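Long-range contacts in transcriptional regulator PA3341 (Pseudomonas aeruginosa, PDB 2FBH), which probably binds DNA as a dimeric transcription factor of the MarR family, built around a winged helix-turn-helix: residues Trp22-Leu33 against Ile109-Val120; Leu46-Gln55 against Arg91-Thr99. All blocks are in the same frame, centred on the assembly; numbering follows the deposited sequence. Where two conformers were deposited one is given.

Interaction 1: Trp22-Leu33 against Ile109-Val120; sequences WRAELDRRLSHL and IEAIAASVRNDV. With ZN (zinc ion), chain C; SO4 (sulfate ion), chain E.
From Trp22 against Val120 to Leu30 against Ile109, helices 22-29 and 109-120 run in roughly opposite senses, their axes 9.8 Å apart at closest approach and 137° between their directions. They belong to the helical dimerisation region of the MarR fold, where the second subunit lays Leu143 on Glu25 and Val120. The packing is knobs-into-holes: Val116 enters between Trp22, Glu25, Leu26 and Arg29, while Arg29 sits among Ile112, Ser115, Val116 and Asp119. An extended chain carries the Arg29 guanidinium over Val116 CG2, which lies against one face. Two carboxylates meet its edge: NE gives a nearly straight bond to Glu25 OE2 (2.7 Å) and NH2 reaches the anti lone pair of Asp119 OD2 (2.8 Å), so the group is gripped from both helices, although the Asp119 carboxylate plane is turned 47° from its own. Arg146 of the second subunit also pairs with Asp119. Further along, Leu30 CD2 meets Ile112 CD1 at 3.7 Å, and Ile112 CD1 also comes up to the edge of the His32 ring, whose ND1 binds zinc. At the other end, Trp22 CG stands anti to the backbone N (chi1 -173°), sending the indole across to Val120, whose CG2 sits 3.5 Å from the centroid of the six-membered ring in a CH-pi contact. Trp22 NE1 donates to a water 2.8 Å away, which in turn donates to Ala113 O and a sulfate oxygen.

Interaction 2: Leu46-Gln55 against Arg91-Thr99; sequences LARHRDSPTQ and RRAKHIVLT. With ZN (zinc ion), chain D; SO4 (sulfate ion), chain E.
The end of helix 39-48 and the loop after it pass along strand 95-98, with CA atoms 7.0 Å apart at Leu46 and Leu98 and 5.7 Å apart at Ser52 and Val97. One direct backbone hydrogen bond joins them, from Ile96 N to Pro53 O (2.8 Å), meeting the carbonyl nearly head-on. The Ile96 side chain then spans the contact, crossing both Leu46 and Gln55 at about a right angle: CG2 packs on Leu46 CD1 at 3.9 Å, while CD1 reaches Gln55 CG at 3.5 Å. Leu46 also lays its CB against Leu98 CG. Just past the helix end, His49 NE2 binds a zinc ion that His45 and a water also bind, and Arg48 holds a sulfate through NH1 and NH2. Strand 95-98 pairs antiparallel with strand 82-85 to form the wing of the winged helix-turn-helix, and Leu58 and Leu73 from the helices of that domain cover Ile96 as well. Near the wing's loop, Thr54 and His95 lie side by side; Thr54 CG2, anti to its carbonyl carbon, is directed at the imidazole and the edge of the Arg91 guanidinium. Arg91 grips His95 NE2 side-on through NE and NH1, while His95 ND1 donates to Ala93 O, so the ring's rotation is fixed. Gln55 turns its OE1 to Arg84 on the neighbouring strand, and its backbone N donates to a water (2.7 Å) that donates in turn to Lys94 O (2.6 Å).

Interaction 2 is nested inside the chain loop that interaction 1 closes, and their centres lie 23 Å apart on opposite sides of the chain's centre. Helices 11-29 and 39-48 follow each other in sequence, as do strand 95-98 and helix 102-120, so the chain passes from interaction 1 into interaction 2 and back again. Interaction 1 belongs to the dimer-forming helices and interaction 2 to the probable DNA-binding winged domain. They touch where, in the conformer given, Glu110 OE2 meets Arg48 NH2 at 2.8 Å in a salt bridge. Arg48 also shares with Arg23, Arg117 and residues of the second subunit a sulfate, probably from the crystallisation liquor, that lies where the two regions meet the dimer interface.

Interaction 1: Trp22-Leu33 against Ile109-Val120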
# COMPACT_ATOMS: atom_id res chain seq x y z
N TRP A 22 -3.10 -8.32 2.14
CA TRP A 22 -3.67 -8.98 0.98
C TRP A 22 -2.61 -9.03 -0.15
O TRP A 22 -2.36 -10.09 -0.76
CB TRP A 22 -4.90 -8.20 0.53
CG TRP A 22 -5.71 -8.79 -0.53
CD1 TRP A 22 -5.30 -9.53 -1.60
CD2 TRP A 22 -7.10 -8.58 -0.67
NE1 TRP A 22 -6.38 -9.83 -2.43
CE2 TRP A 22 -7.50 -9.27 -1.86
CE3 TRP A 22 -8.05 -7.89 0.09
CZ2 TRP A 22 -8.81 -9.33 -2.29
CZ3 TRP A 22 -9.42 -7.92 -0.37
CH2 TRP A 22 -9.76 -8.63 -1.55
N ARG A 23 -1.96 -7.91 -0.41
CA ARG A 23 -0.88 -7.95 -1.42
C ARG A 23 0.30 -8.89 -1.04
O ARG A 23 0.91 -9.50 -1.92
CB ARG A 23 -0.43 -6.53 -1.73
CG ARG A 23 -1.60 -5.63 -2.22
CD ARG A 23 -2.28 -6.23 -3.46
NE ARG A 23 -3.70 -5.98 -3.46
CZ ARG A 23 -4.53 -6.45 -4.39
NH1 ARG A 23 -5.80 -6.18 -4.33
NH2 ARG A 23 -4.08 -7.20 -5.39
N ALA A 24 0.57 -9.05 0.25
CA ALA A 24 1.64 -10.01 0.70
C ALA A 24 1.20 -11.40 0.35
O ALA A 24 2.01 -12.24 -0.08
CB ALA A 24 1.89 -9.91 2.16
N GLU A 25 -0.08 -11.67 0.60
CA GLU A 25 -0.59 -13.02 0.34
C GLU A 25 -0.59 -13.34 -1.18
O GLU A 25 -0.21 -14.42 -1.61
CB GLU A 25 -2.03 -13.20 0.91
CG GLU A 25 -2.60 -14.61 0.64
CD GLU A 25 -1.81 -15.77 1.37
OE1 GLU A 25 -1.05 -15.53 2.36
OE2 GLU A 25 -1.98 -16.95 0.91
N LEU A 26 -1.01 -12.37 -1.97
CA LEU A 26 -0.96 -12.57 -3.43
C LEU A 26 0.51 -12.73 -3.86
O LEU A 26 0.81 -13.60 -4.70
CB LEU A 26 -1.60 -11.32 -4.11
CG LEU A 26 -1.91 -11.45 -5.59
CD1 LEU A 26 -2.43 -12.88 -6.11
CD2 LEU A 26 -2.99 -10.40 -5.74
N ASP A 27 1.41 -11.91 -3.34
CA ASP A 27 2.84 -12.02 -3.72
C ASP A 27 3.36 -13.41 -3.33
O ASP A 27 4.06 -14.01 -4.12
CB ASP A 27 3.68 -10.96 -2.99
CG ASP A 27 5.14 -10.91 -3.50
OD1 ASP A 27 5.34 -10.67 -4.72
OD2 ASP A 27 6.01 -11.15 -2.68
N ARG A 28 2.96 -13.92 -2.16
CA ARG A 28 3.29 -15.32 -1.77
C ARG A 28 2.75 -16.36 -2.76
O ARG A 28 3.49 -17.25 -3.21
CB ARG A 28 2.70 -15.58 -0.39
CG ARG A 28 2.61 -17.08 0.01
CD ARG A 28 2.00 -17.30 1.43
NE ARG A 28 1.85 -18.70 1.72
CZ ARG A 28 2.82 -19.44 2.33
NH1 ARG A 28 2.65 -20.73 2.61
NH2 ARG A 28 3.94 -18.89 2.64
N ARG A 29 1.47 -16.25 -3.14
CA ARG A 29 0.91 -17.25 -4.06
C ARG A 29 1.44 -17.15 -5.47
O ARG A 29 1.40 -18.17 -6.18
CB ARG A 29 -0.63 -17.31 -3.99
CG ARG A 29 -1.11 -17.54 -2.51
CD ARG A 29 -2.55 -18.07 -2.60
NE ARG A 29 -3.16 -17.84 -1.30
CZ ARG A 29 -4.42 -18.12 -1.08
NH1 ARG A 29 -5.14 -18.57 -2.12
NH2 ARG A 29 -4.95 -17.87 0.14
N LEU A 30 2.00 -15.98 -5.82
CA LEU A 30 2.56 -15.78 -7.12
C LEU A 30 4.12 -16.00 -7.18
O LEU A 30 4.71 -15.84 -8.29
CB LEU A 30 2.27 -14.39 -7.65
CG LEU A 30 0.76 -14.16 -7.89
CD1 LEU A 30 0.47 -12.74 -8.24
CD2 LEU A 30 0.19 -15.04 -9.06
N SER A 31 4.73 -16.35 -6.04
CA SER A 31 6.18 -16.27 -5.84
C SER A 31 6.97 -17.24 -6.77
O SER A 31 8.22 -17.02 -7.05
CB SER A 31 6.57 -16.44 -4.37
OG SER A 31 6.15 -17.74 -3.99
N HIS A 32 6.28 -18.24 -7.29
CA HIS A 32 6.90 -19.27 -8.16
C HIS A 32 7.14 -18.70 -9.55
O HIS A 32 7.91 -19.27 -10.35
CB HIS A 32 6.07 -20.49 -8.23
CG HIS A 32 4.72 -20.28 -8.83
ND1 HIS A 32 3.74 -19.51 -8.23
CD2 HIS A 32 4.17 -20.77 -9.97
CE1 HIS A 32 2.65 -19.53 -8.98
NE2 HIS A 32 2.88 -20.30 -10.03
N LEU A 33 6.48 -17.59 -9.85
CA LEU A 33 6.50 -17.08 -11.24
C LEU A 33 7.73 -16.21 -11.50
O LEU A 33 7.98 -15.83 -12.65
CB LEU A 33 5.18 -16.32 -11.59
CG LEU A 33 3.96 -17.20 -11.47
CD1 LEU A 33 2.73 -16.33 -11.65
CD2 LEU A 33 3.88 -18.34 -12.49
N ILE A 109 -2.06 -16.02 -13.19
CA ILE A 109 -2.11 -14.91 -12.23
C ILE A 109 -3.55 -14.56 -11.84
O ILE A 109 -3.87 -14.40 -10.65
CB ILE A 109 -1.41 -13.66 -12.83
CG1 ILE A 109 0.09 -14.03 -13.05
CG2 ILE A 109 -1.56 -12.42 -11.87
CD1 ILE A 109 0.83 -12.79 -13.65
N GLU A 110 -4.45 -14.50 -12.83
CA GLU A 110 -5.85 -14.22 -12.48
C GLU A 110 -6.48 -15.33 -11.65
O GLU A 110 -7.24 -15.05 -10.74
CB GLU A 110 -6.69 -13.89 -13.71
CG GLU A 110 -6.37 -12.52 -14.25
CD GLU A 110 -6.96 -11.39 -13.41
OE1 GLU A 110 -7.44 -10.42 -14.01
OE2 GLU A 110 -6.98 -11.48 -12.17
N ALA A 111 -6.17 -16.57 -11.98
CA ALA A 111 -6.74 -17.69 -11.25
C ALA A 111 -6.25 -17.58 -9.79
O ALA A 111 -7.01 -17.76 -8.82
CB ALA A 111 -6.35 -19.01 -11.87
N ILE A 112 -4.97 -17.27 -9.64
CA ILE A 112 -4.42 -17.19 -8.25
C ILE A 112 -4.98 -15.98 -7.50
O ILE A 112 -5.35 -16.09 -6.33
CB ILE A 112 -2.84 -17.18 -8.30
CG1 ILE A 112 -2.35 -18.54 -8.82
CG2 ILE A 112 -2.26 -16.84 -6.95
CD1 ILE A 112 -0.81 -18.56 -9.21
N ALA A 113 -5.15 -14.85 -8.20
CA ALA A 113 -5.75 -13.66 -7.58
C ALA A 113 -7.24 -13.95 -7.17
O ALA A 113 -7.66 -13.55 -6.07
CB ALA A 113 -5.70 -12.49 -8.51
N ALA A 114 -7.98 -14.69 -8.01
CA ALA A 114 -9.32 -15.14 -7.63
C ALA A 114 -9.30 -16.03 -6.40
O ALA A 114 -10.17 -15.89 -5.53
CB ALA A 114 -9.95 -15.81 -8.76
N SER A 115 -8.32 -16.91 -6.30
CA SER A 115 -8.21 -17.76 -5.11
C SER A 115 -8.01 -16.91 -3.82
O SER A 115 -8.64 -17.13 -2.78
CB SER A 115 -7.07 -18.76 -5.28
OG SER A 115 -7.22 -19.72 -4.28
N VAL A 116 -7.10 -15.95 -3.88
CA VAL A 116 -6.83 -15.11 -2.69
C VAL A 116 -8.14 -14.37 -2.34
O VAL A 116 -8.50 -14.26 -1.18
CB VAL A 116 -5.68 -14.14 -2.96
CG1 VAL A 116 -5.52 -13.19 -1.77
CG2 VAL A 116 -4.33 -14.98 -3.17
N ARG A 117 -8.82 -13.84 -3.37
CA ARG A 117 -10.09 -13.04 -3.14
C ARG A 117 -11.12 -13.93 -2.49
O ARG A 117 -11.67 -13.56 -1.44
CB ARG A 117 -10.58 -12.47 -4.52
CG ARG A 117 -11.73 -11.48 -4.37
CD ARG A 117 -12.25 -11.03 -5.77
NE ARG A 117 -11.17 -10.87 -6.67
CZ ARG A 117 -10.86 -11.57 -7.77
NH1 ARG A 117 -11.59 -12.54 -8.31
NH2 ARG A 117 -9.77 -11.24 -8.36
N ASN A 118 -11.32 -15.13 -3.03
CA ASN A 118 -12.21 -16.12 -2.37
C ASN A 118 -11.84 -16.34 -0.89
O ASN A 118 -12.70 -16.34 0.03
CB ASN A 118 -12.05 -17.44 -3.12
CG ASN A 118 -13.03 -18.44 -2.69
OD1 ASN A 118 -14.23 -18.29 -2.99
ND2 ASN A 118 -12.57 -19.47 -1.95
N ASP A 119 -10.57 -16.61 -0.62
CA ASP A 119 -10.22 -16.95 0.71
C ASP A 119 -10.30 -15.75 1.69
O ASP A 119 -10.73 -15.90 2.84
CB ASP A 119 -8.76 -17.45 0.73
CG ASP A 119 -8.59 -18.79 0.03
OD1 ASP A 119 -9.63 -19.43 -0.34
OD2 ASP A 119 -7.41 -19.18 -0.22
N VAL A 120 -9.87 -14.58 1.27
CA VAL A 120 -9.87 -13.43 2.18
C VAL A 120 -11.32 -12.94 2.46
O VAL A 120 -11.53 -12.38 3.51
CB VAL A 120 -8.85 -12.28 1.85
CG1 VAL A 120 -7.48 -12.86 1.61
CG2 VAL A 120 -9.36 -11.48 0.69
ZN ZN C . 4.39 -19.32 -6.09
S SO4 E . -8.09 -8.29 -6.45
O1 SO4 E . -9.42 -8.39 -5.91
O2 SO4 E . -7.04 -8.27 -5.42
O3 SO4 E . -8.07 -7.01 -7.12
O4 SO4 E . -7.89 -9.44 -7.40
O HOH W 1 -6.56 -11.10 -4.95
O HOH W 2 -4.46 -20.50 -4.42

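Interaction 2: Leu46-Gln55 against Arg91-Thr99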
# COMPACT_ATOMS: atom_id res chain seq x y z
N LEU A 46 -2.64 -4.78 -16.66
CA LEU A 46 -2.76 -4.87 -18.10
C LEU A 46 -3.83 -5.85 -18.51
O LEU A 46 -4.54 -5.63 -19.49
CB LEU A 46 -1.40 -5.30 -18.71
CG LEU A 46 -0.42 -4.15 -18.75
CD1 LEU A 46 0.97 -4.76 -19.18
CD2 LEU A 46 -0.82 -3.07 -19.72
N ALA A 47 -3.92 -6.95 -17.79
CA ALA A 47 -4.87 -8.00 -18.13
C ALA A 47 -6.29 -7.48 -17.94
O ALA A 47 -7.24 -7.98 -18.59
CB ALA A 47 -4.67 -9.16 -17.21
N ARG A 48 -6.43 -6.56 -17.00
CA ARG A 48 -7.77 -6.15 -16.55
C ARG A 48 -8.38 -4.96 -17.24
O ARG A 48 -9.59 -4.74 -17.15
CB ARG A 48 -7.75 -5.84 -15.07
CG ARG A 48 -7.68 -7.14 -14.29
CD ARG A 48 -7.59 -6.86 -12.79
NE ARG A 48 -7.56 -8.16 -12.11
CZ ARG A 48 -7.41 -8.31 -10.80
NH1 ARG A 48 -7.31 -7.22 -10.03
NH2 ARG A 48 -7.44 -9.53 -10.25
N HIS A 49 -7.56 -4.18 -17.91
CA HIS A 49 -8.17 -3.12 -18.69
C HIS A 49 -8.28 -3.47 -20.16
O HIS A 49 -7.47 -4.25 -20.67
CB HIS A 49 -7.52 -1.82 -18.31
CG HIS A 49 -7.68 -1.55 -16.84
ND1 HIS A 49 -8.82 -1.02 -16.30
CD2 HIS A 49 -6.89 -1.89 -15.80
CE1 HIS A 49 -8.70 -0.96 -14.99
NE2 HIS A 49 -7.54 -1.48 -14.66
N ARG A 50 -9.34 -3.03 -20.85
CA ARG A 50 -9.38 -3.41 -22.29
C ARG A 50 -8.52 -2.51 -23.17
O ARG A 50 -7.93 -2.97 -24.17
CB ARG A 50 -10.77 -3.56 -22.90
CG ARG A 50 -10.73 -4.56 -24.06
CD ARG A 50 -11.68 -4.18 -25.20
NE ARG A 50 -11.18 -3.09 -26.03
CZ ARG A 50 -11.37 -1.80 -25.78
NH1 ARG A 50 -12.07 -1.40 -24.72
NH2 ARG A 50 -10.86 -0.89 -26.59
N ASP A 51 -8.45 -1.23 -22.81
CA ASP A 51 -7.54 -0.31 -23.49
C ASP A 51 -6.10 -0.65 -23.13
O ASP A 51 -5.84 -1.20 -22.07
CB ASP A 51 -7.83 1.14 -23.13
CG ASP A 51 -9.22 1.57 -23.54
OD1 ASP A 51 -9.81 0.93 -24.45
OD2 ASP A 51 -9.73 2.51 -22.91
N SER A 52 -5.19 -0.31 -24.03
CA SER A 52 -3.76 -0.41 -23.79
C SER A 52 -3.34 0.91 -23.20
O SER A 52 -3.53 1.94 -23.85
CB SER A 52 -3.05 -0.65 -25.11
OG SER A 52 -3.46 -1.91 -25.63
N PRO A 53 -2.81 0.92 -21.94
CA PRO A 53 -2.51 2.18 -21.28
C PRO A 53 -1.23 2.82 -21.77
O PRO A 53 -0.33 2.16 -22.30
CB PRO A 53 -2.34 1.78 -19.80
CG PRO A 53 -1.71 0.38 -19.92
CD PRO A 53 -2.48 -0.24 -21.09
N THR A 54 -1.10 4.12 -21.56
CA THR A 54 0.21 4.72 -21.71
C THR A 54 0.97 4.39 -20.42
O THR A 54 0.37 3.90 -19.48
CB THR A 54 0.11 6.23 -21.79
OG1 THR A 54 -0.42 6.75 -20.55
CG2 THR A 54 -0.82 6.61 -22.95
N GLN A 55 2.26 4.72 -20.37
CA GLN A 55 3.08 4.51 -19.16
C GLN A 55 2.53 5.30 -17.99
O GLN A 55 2.47 4.80 -16.86
CB GLN A 55 4.57 4.84 -19.43
CG GLN A 55 5.17 3.80 -20.36
CD GLN A 55 6.72 3.57 -20.25
OE1 GLN A 55 7.30 2.86 -21.10
NE2 GLN A 55 7.37 4.12 -19.20
N ARG A 91 -2.79 8.02 -31.91
CA ARG A 91 -2.21 7.63 -30.62
C ARG A 91 -0.87 7.00 -30.94
O ARG A 91 -0.71 5.76 -31.02
CB ARG A 91 -3.11 6.69 -29.82
CG ARG A 91 -4.47 7.28 -29.42
CD ARG A 91 -4.40 8.27 -28.22
NE ARG A 91 -3.73 7.75 -27.01
CZ ARG A 91 -3.49 8.51 -25.93
NH1 ARG A 91 -2.85 8.01 -24.86
NH2 ARG A 91 -3.89 9.78 -25.91
N ARG A 92 0.08 7.91 -31.11
CA ARG A 92 1.41 7.62 -31.59
C ARG A 92 2.41 7.41 -30.46
O ARG A 92 3.50 6.87 -30.71
CB ARG A 92 1.88 8.82 -32.44
N ALA A 93 2.06 7.86 -29.25
CA ALA A 93 2.84 7.58 -28.05
C ALA A 93 2.88 6.07 -27.84
O ALA A 93 2.11 5.32 -28.44
CB ALA A 93 2.25 8.25 -26.81
N LYS A 94 3.81 5.64 -27.01
CA LYS A 94 3.93 4.22 -26.77
C LYS A 94 2.84 3.83 -25.75
O LYS A 94 2.63 4.53 -24.71
CB LYS A 94 5.36 3.86 -26.33
CG LYS A 94 6.25 3.32 -27.46
CD LYS A 94 7.08 4.41 -28.09
CE LYS A 94 8.04 5.04 -27.08
NZ LYS A 94 8.20 6.52 -27.32
N HIS A 95 2.13 2.76 -26.10
CA HIS A 95 1.16 2.15 -25.24
C HIS A 95 1.66 0.77 -24.88
O HIS A 95 2.44 0.17 -25.64
CB HIS A 95 -0.18 2.08 -25.94
CG HIS A 95 -0.81 3.43 -26.14
ND1 HIS A 95 -0.38 4.31 -27.11
CD2 HIS A 95 -1.77 4.07 -25.44
CE1 HIS A 95 -1.09 5.43 -27.03
NE2 HIS A 95 -1.95 5.30 -26.03
N ILE A 96 1.29 0.30 -23.70
CA ILE A 96 1.88 -0.94 -23.22
C ILE A 96 0.90 -2.02 -23.56
O ILE A 96 -0.26 -1.93 -23.23
CB ILE A 96 2.26 -0.86 -21.74
CG1 ILE A 96 3.27 0.28 -21.56
CG2 ILE A 96 2.90 -2.19 -21.33
CD1 ILE A 96 2.83 1.28 -20.68
N VAL A 97 1.34 -3.03 -24.28
CA VAL A 97 0.46 -4.07 -24.73
C VAL A 97 1.04 -5.41 -24.26
O VAL A 97 2.25 -5.64 -24.31
CB VAL A 97 0.37 -4.06 -26.29
CG1 VAL A 97 -0.58 -5.14 -26.77
CG2 VAL A 97 -0.06 -2.66 -26.80
N LEU A 98 0.16 -6.33 -23.87
CA LEU A 98 0.59 -7.70 -23.62
C LEU A 98 0.86 -8.45 -24.90
O LEU A 98 0.20 -8.21 -25.92
CB LEU A 98 -0.52 -8.48 -22.88
CG LEU A 98 -0.88 -7.93 -21.51
CD1 LEU A 98 -2.25 -8.52 -21.01
CD2 LEU A 98 0.21 -8.38 -20.56
N THR A 99 1.73 -9.43 -24.79
CA THR A 99 1.98 -10.36 -25.88
C THR A 99 1.20 -11.67 -25.71
O THR A 99 0.82 -12.04 -24.59
CB THR A 99 3.48 -10.76 -25.92
OG1 THR A 99 3.81 -11.44 -24.70
CG2 THR A 99 4.43 -9.55 -26.08
ZN ZN D . -5.81 -1.54 -13.71
S SO4 E . -8.09 -8.29 -6.45
O1 SO4 E . -9.42 -8.39 -5.91
O2 SO4 E . -7.04 -8.27 -5.42
O3 SO4 E . -8.07 -7.01 -7.12
O4 SO4 E . -7.89 -9.44 -7.40
O HOH W 3 -2.64 -3.74 -22.97
O HOH W 4 3.53 5.66 -22.52
O HOH W 5 -6.95 -2.74 -12.39